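PDB 3LUP: DegV family protein from Streptococcus agalactiae, which binds a fatty acid, seen here as elaidic acid, and may take part in lipid transport or fatty acid metabolism. Local coordinates for residues H86-W100 / L113-Q127. Numbering follows the deposited sequence.
Sequences HVLGLFIAAGISGFW and LTIAFPDTKITSAPQ. With ELA (Elaidic acid), chain B.
H86, V87 and L88 stand beside T114, I115 and A116 in parallel register, joining strand 86-89 to strand 114-116, the edge of a four-stranded parallel sheet in this DegV-family fold. V87 N bonds T114 O, V87 O takes A116 N, and G89 N bonds A116 O. Beyond the strands the contact continues between two loops. The ring edge of F117 meets G89, with CD1 3.3 Å from G89 CA. F91 turns its ring edge toward the face of F117 in an offset edge-to-face pair, planes at 62°. On the sheet face of L88 and A116, L88 CD1 packs against P118 CD at 3.6 Å.

W100, at the start of helix 99-103, reaches the loop after strand 114-116. Its NE1 donates to F117 O at 2.6 Å, and D119 CB sits over the five-membered ring in a CH-pi contact. Q127 is extended beyond CG, and its NE2 donates to L90 O at 2.9 Å; L90 O lies in the amide plane of Q127. L90 O also accepts from T10 OG1. T123 OG1 bonds Q127 OE1 and S13 OG, while T123 CG2 touches elaidic acid C13 at 3.5 Å. I92 and I96 also line this lipid pocket.

D119 CG lies anti to the backbone N (chi1 178°), which brings the carboxylate to A94. OD1 closes an Asx turn with K121 N. A94 N meets D119 OD1 at 3.0 Å from the opposite face of the carboxylate, with a nearly straight N-H...O angle of 174°.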
# COMPACT_ATOMS: atom_id res chain seq x y z
N HIS A 86 11.40 -6.78 -20.35
CA HIS A 86 11.59 -6.85 -18.91
C HIS A 86 10.28 -6.57 -18.21
O HIS A 86 9.39 -5.89 -18.75
CB HIS A 86 12.61 -5.84 -18.44
CG HIS A 86 13.99 -6.04 -19.00
ND1 HIS A 86 14.32 -5.71 -20.30
CD2 HIS A 86 15.12 -6.51 -18.43
CE1 HIS A 86 15.59 -5.99 -20.50
NE2 HIS A 86 16.10 -6.48 -19.39
N VAL A 87 10.18 -7.09 -16.98
CA VAL A 87 9.00 -6.89 -16.14
C VAL A 87 9.41 -6.56 -14.70
O VAL A 87 10.22 -7.28 -14.10
CB VAL A 87 8.08 -8.14 -16.16
CG1 VAL A 87 6.91 -7.98 -15.19
CG2 VAL A 87 7.58 -8.43 -17.57
N LEU A 88 8.83 -5.49 -14.15
CA LEU A 88 8.93 -5.20 -12.71
C LEU A 88 7.57 -5.26 -12.02
O LEU A 88 6.66 -4.47 -12.32
CB LEU A 88 9.60 -3.85 -12.47
CG LEU A 88 9.99 -3.48 -11.03
CD1 LEU A 88 10.94 -4.48 -10.42
CD2 LEU A 88 10.62 -2.10 -11.03
N GLY A 89 7.42 -6.24 -11.13
CA GLY A 89 6.17 -6.44 -10.40
C GLY A 89 6.31 -5.88 -9.00
O GLY A 89 7.14 -6.35 -8.20
N LEU A 90 5.51 -4.84 -8.72
CA LEU A 90 5.50 -4.14 -7.42
C LEU A 90 4.14 -4.25 -6.72
O LEU A 90 3.24 -3.41 -6.87
CB LEU A 90 5.89 -2.67 -7.60
CG LEU A 90 7.32 -2.36 -8.06
CD1 LEU A 90 7.47 -0.86 -8.27
CD2 LEU A 90 8.34 -2.86 -7.06
N PHE A 91 4.00 -5.33 -5.95
CA PHE A 91 2.74 -5.67 -5.33
C PHE A 91 2.74 -5.42 -3.83
O PHE A 91 3.80 -5.21 -3.21
CB PHE A 91 2.40 -7.14 -5.60
CG PHE A 91 2.48 -7.52 -7.05
CD1 PHE A 91 1.48 -7.11 -7.94
CD2 PHE A 91 3.55 -8.27 -7.52
CE1 PHE A 91 1.56 -7.44 -9.28
CE2 PHE A 91 3.63 -8.62 -8.85
CZ PHE A 91 2.64 -8.20 -9.75
N ILE A 92 1.53 -5.45 -3.26
CA ILE A 92 1.28 -5.46 -1.82
C ILE A 92 2.34 -6.23 -0.98
O ILE A 92 2.83 -7.31 -1.39
CB ILE A 92 -0.17 -5.97 -1.58
CG1 ILE A 92 -0.59 -5.84 -0.12
CG2 ILE A 92 -0.34 -7.42 -2.05
CD1 ILE A 92 -2.09 -5.61 0.05
N ALA A 93 2.71 -5.66 0.17
CA ALA A 93 3.66 -6.26 1.13
C ALA A 93 3.51 -7.77 1.38
O ALA A 93 2.43 -8.25 1.69
CB ALA A 93 3.54 -5.53 2.47
N ALA A 94 4.62 -8.50 1.29
CA ALA A 94 4.70 -9.92 1.70
C ALA A 94 4.15 -10.19 3.11
O ALA A 94 3.60 -11.25 3.37
CB ALA A 94 6.15 -10.42 1.61
N GLY A 95 4.32 -9.21 4.02
CA GLY A 95 3.91 -9.34 5.42
C GLY A 95 2.43 -9.14 5.70
O GLY A 95 1.98 -9.27 6.84
N ILE A 96 1.65 -8.81 4.67
CA ILE A 96 0.21 -8.60 4.84
C ILE A 96 -0.62 -9.39 3.83
O ILE A 96 -1.82 -9.13 3.67
CB ILE A 96 -0.18 -7.10 4.80
CG1 ILE A 96 0.06 -6.50 3.41
CG2 ILE A 96 0.57 -6.31 5.89
CD1 ILE A 96 -0.45 -5.11 3.27
N SER A 97 0.02 -10.34 3.16
CA SER A 97 -0.58 -11.13 2.09
C SER A 97 0.49 -12.05 1.56
O SER A 97 1.63 -11.62 1.34
CB SER A 97 -1.05 -10.22 0.95
OG SER A 97 -1.92 -10.92 0.09
N GLY A 98 0.13 -13.32 1.35
CA GLY A 98 1.07 -14.30 0.83
C GLY A 98 1.16 -14.30 -0.68
O GLY A 98 1.67 -15.24 -1.28
N PHE A 99 0.66 -13.24 -1.30
CA PHE A 99 0.68 -13.11 -2.75
C PHE A 99 2.10 -13.03 -3.29
O PHE A 99 2.45 -13.72 -4.24
CB PHE A 99 -0.13 -11.89 -3.19
CG PHE A 99 -0.24 -11.77 -4.67
CD1 PHE A 99 0.27 -10.67 -5.32
CD2 PHE A 99 -0.85 -12.76 -5.41
CE1 PHE A 99 0.16 -10.55 -6.71
CE2 PHE A 99 -0.96 -12.66 -6.80
CZ PHE A 99 -0.45 -11.55 -7.46
N TRP A 100 2.91 -12.18 -2.67
CA TRP A 100 4.32 -12.06 -3.01
C TRP A 100 5.05 -13.41 -3.02
O TRP A 100 5.71 -13.78 -3.99
CB TRP A 100 5.03 -11.08 -2.08
CG TRP A 100 6.44 -10.90 -2.47
CD1 TRP A 100 6.93 -10.02 -3.39
CD2 TRP A 100 7.56 -11.64 -1.98
NE1 TRP A 100 8.29 -10.16 -3.50
CE2 TRP A 100 8.70 -11.15 -2.64
CE3 TRP A 100 7.71 -12.67 -1.04
CZ2 TRP A 100 9.99 -11.65 -2.40
CZ3 TRP A 100 8.99 -13.18 -0.80
CH2 TRP A 100 10.11 -12.67 -1.48
N LEU A 113 11.31 -13.59 -20.44
CA LEU A 113 11.34 -12.22 -19.90
C LEU A 113 12.29 -12.15 -18.72
O LEU A 113 12.49 -13.14 -18.01
CB LEU A 113 9.96 -11.80 -19.40
CG LEU A 113 8.76 -11.73 -20.34
CD1 LEU A 113 7.51 -12.03 -19.52
CD2 LEU A 113 8.67 -10.38 -21.04
N THR A 114 12.87 -10.97 -18.51
CA THR A 114 13.63 -10.70 -17.31
C THR A 114 12.68 -10.02 -16.34
O THR A 114 12.13 -8.95 -16.64
CB THR A 114 14.84 -9.82 -17.59
OG1 THR A 114 15.71 -10.51 -18.49
CG2 THR A 114 15.60 -9.54 -16.32
N ILE A 115 12.47 -10.67 -15.19
CA ILE A 115 11.38 -10.34 -14.27
C ILE A 115 11.89 -10.16 -12.86
O ILE A 115 12.62 -11.01 -12.34
CB ILE A 115 10.32 -11.47 -14.26
CG1 ILE A 115 9.81 -11.74 -15.67
CG2 ILE A 115 9.17 -11.11 -13.34
CD1 ILE A 115 9.11 -13.08 -15.81
N ALA A 116 11.50 -9.06 -12.22
CA ALA A 116 11.80 -8.87 -10.81
C ALA A 116 10.55 -8.51 -10.03
O ALA A 116 9.83 -7.56 -10.39
CB ALA A 116 12.88 -7.82 -10.62
N PHE A 117 10.27 -9.31 -9.00
CA PHE A 117 9.17 -9.06 -8.08
C PHE A 117 9.70 -8.76 -6.68
O PHE A 117 9.49 -9.56 -5.76
CB PHE A 117 8.23 -10.27 -7.99
CG PHE A 117 7.46 -10.59 -9.26
CD1 PHE A 117 7.03 -9.59 -10.12
CD2 PHE A 117 7.14 -11.92 -9.57
CE1 PHE A 117 6.32 -9.91 -11.29
CE2 PHE A 117 6.43 -12.25 -10.72
CZ PHE A 117 6.02 -11.25 -11.58
N PRO A 118 10.38 -7.61 -6.49
CA PRO A 118 10.91 -7.32 -5.13
C PRO A 118 9.77 -7.08 -4.12
O PRO A 118 8.69 -6.58 -4.49
CB PRO A 118 11.73 -6.04 -5.33
CG PRO A 118 11.06 -5.36 -6.52
CD PRO A 118 10.54 -6.46 -7.41
N ASP A 119 10.01 -7.45 -2.87
CA ASP A 119 9.00 -7.26 -1.85
C ASP A 119 8.94 -5.78 -1.52
O ASP A 119 9.91 -5.18 -1.05
CB ASP A 119 9.31 -8.10 -0.61
CG ASP A 119 8.30 -7.90 0.52
OD1 ASP A 119 7.18 -7.37 0.29
OD2 ASP A 119 8.65 -8.28 1.67
N THR A 120 7.78 -5.18 -1.77
CA THR A 120 7.64 -3.74 -1.58
C THR A 120 7.52 -3.39 -0.12
O THR A 120 7.84 -2.28 0.25
CB THR A 120 6.44 -3.16 -2.34
OG1 THR A 120 5.22 -3.68 -1.77
CG2 THR A 120 6.53 -3.51 -3.81
N LYS A 121 7.06 -4.34 0.69
CA LYS A 121 6.91 -4.13 2.15
C LYS A 121 5.97 -2.98 2.50
O LYS A 121 5.97 -2.48 3.63
CB LYS A 121 8.27 -3.92 2.81
CG LYS A 121 9.22 -5.09 2.66
CD LYS A 121 10.47 -4.78 3.45
CE LYS A 121 11.53 -5.83 3.26
NZ LYS A 121 12.78 -5.31 3.88
N ILE A 122 5.16 -2.58 1.53
CA ILE A 122 4.23 -1.48 1.74
C ILE A 122 2.98 -1.65 0.87
O ILE A 122 2.75 -2.73 0.30
CB ILE A 122 4.94 -0.10 1.57
CG1 ILE A 122 4.18 0.99 2.34
CG2 ILE A 122 5.29 0.22 0.11
CD1 ILE A 122 4.30 0.83 3.88
N THR A 123 2.15 -0.62 0.82
CA THR A 123 0.97 -0.64 -0.02
C THR A 123 0.47 0.78 -0.16
O THR A 123 1.17 1.71 0.20
CB THR A 123 -0.12 -1.63 0.53
OG1 THR A 123 -1.15 -1.80 -0.44
CG2 THR A 123 -0.73 -1.14 1.84
N SER A 124 -0.73 0.97 -0.69
CA SER A 124 -1.30 2.31 -0.85
C SER A 124 -0.31 3.20 -1.63
O SER A 124 0.25 2.75 -2.65
CB SER A 124 -1.66 2.91 0.52
OG SER A 124 -2.21 4.21 0.39
N ALA A 125 -0.06 4.42 -1.14
CA ALA A 125 0.60 5.47 -1.92
C ALA A 125 2.11 5.30 -2.15
O ALA A 125 2.61 5.61 -3.25
CB ALA A 125 0.30 6.83 -1.32
N PRO A 126 2.86 4.83 -1.12
CA PRO A 126 4.26 4.49 -1.36
C PRO A 126 4.44 3.45 -2.47
O PRO A 126 5.37 3.57 -3.27
CB PRO A 126 4.70 3.93 -0.01
CG PRO A 126 3.97 4.75 0.96
CD PRO A 126 2.58 4.87 0.33
N GLN A 127 3.55 2.46 -2.50
CA GLN A 127 3.56 1.45 -3.55
C GLN A 127 3.42 2.12 -4.92
O GLN A 127 4.21 1.84 -5.83
CB GLN A 127 2.43 0.45 -3.33
CG GLN A 127 2.72 -1.00 -3.79
CD GLN A 127 1.47 -1.86 -3.81
OE1 GLN A 127 0.61 -1.75 -2.94
NE2 GLN A 127 1.37 -2.72 -4.80
CA ELA B . -4.82 -11.86 1.33
C ELA B . -5.55 -13.10 1.85
O ELA B . -6.51 -13.05 2.67
C3 ELA B . -5.71 -10.90 0.55
C4 ELA B . -4.88 -9.85 -0.19
C5 ELA B . -5.27 -8.41 0.18
C6 ELA B . -4.55 -7.94 1.45
C7 ELA B . -5.10 -6.70 2.14
C8 ELA B . -4.30 -6.41 3.42
C9 ELA B . -4.14 -4.92 3.67
C10 ELA B . -3.65 -4.39 4.96
C11 ELA B . -4.01 -2.98 5.38
C12 ELA B . -2.81 -2.17 5.84
C13 ELA B . -2.43 -1.04 4.89
C14 ELA B . -1.82 0.16 5.60
C15 ELA B . -1.55 1.28 4.58
C16 ELA B . -0.65 2.40 5.12
C17 ELA B . 0.64 2.49 4.32
C18 ELA B . 1.11 3.93 4.12
OXT ELA B . -5.17 -14.23 1.44
O HOH W 1 6.29 -6.87 -5.66
O HOH W 2 5.76 -7.13 -2.40
O HOH W 3 6.69 -7.30 3.36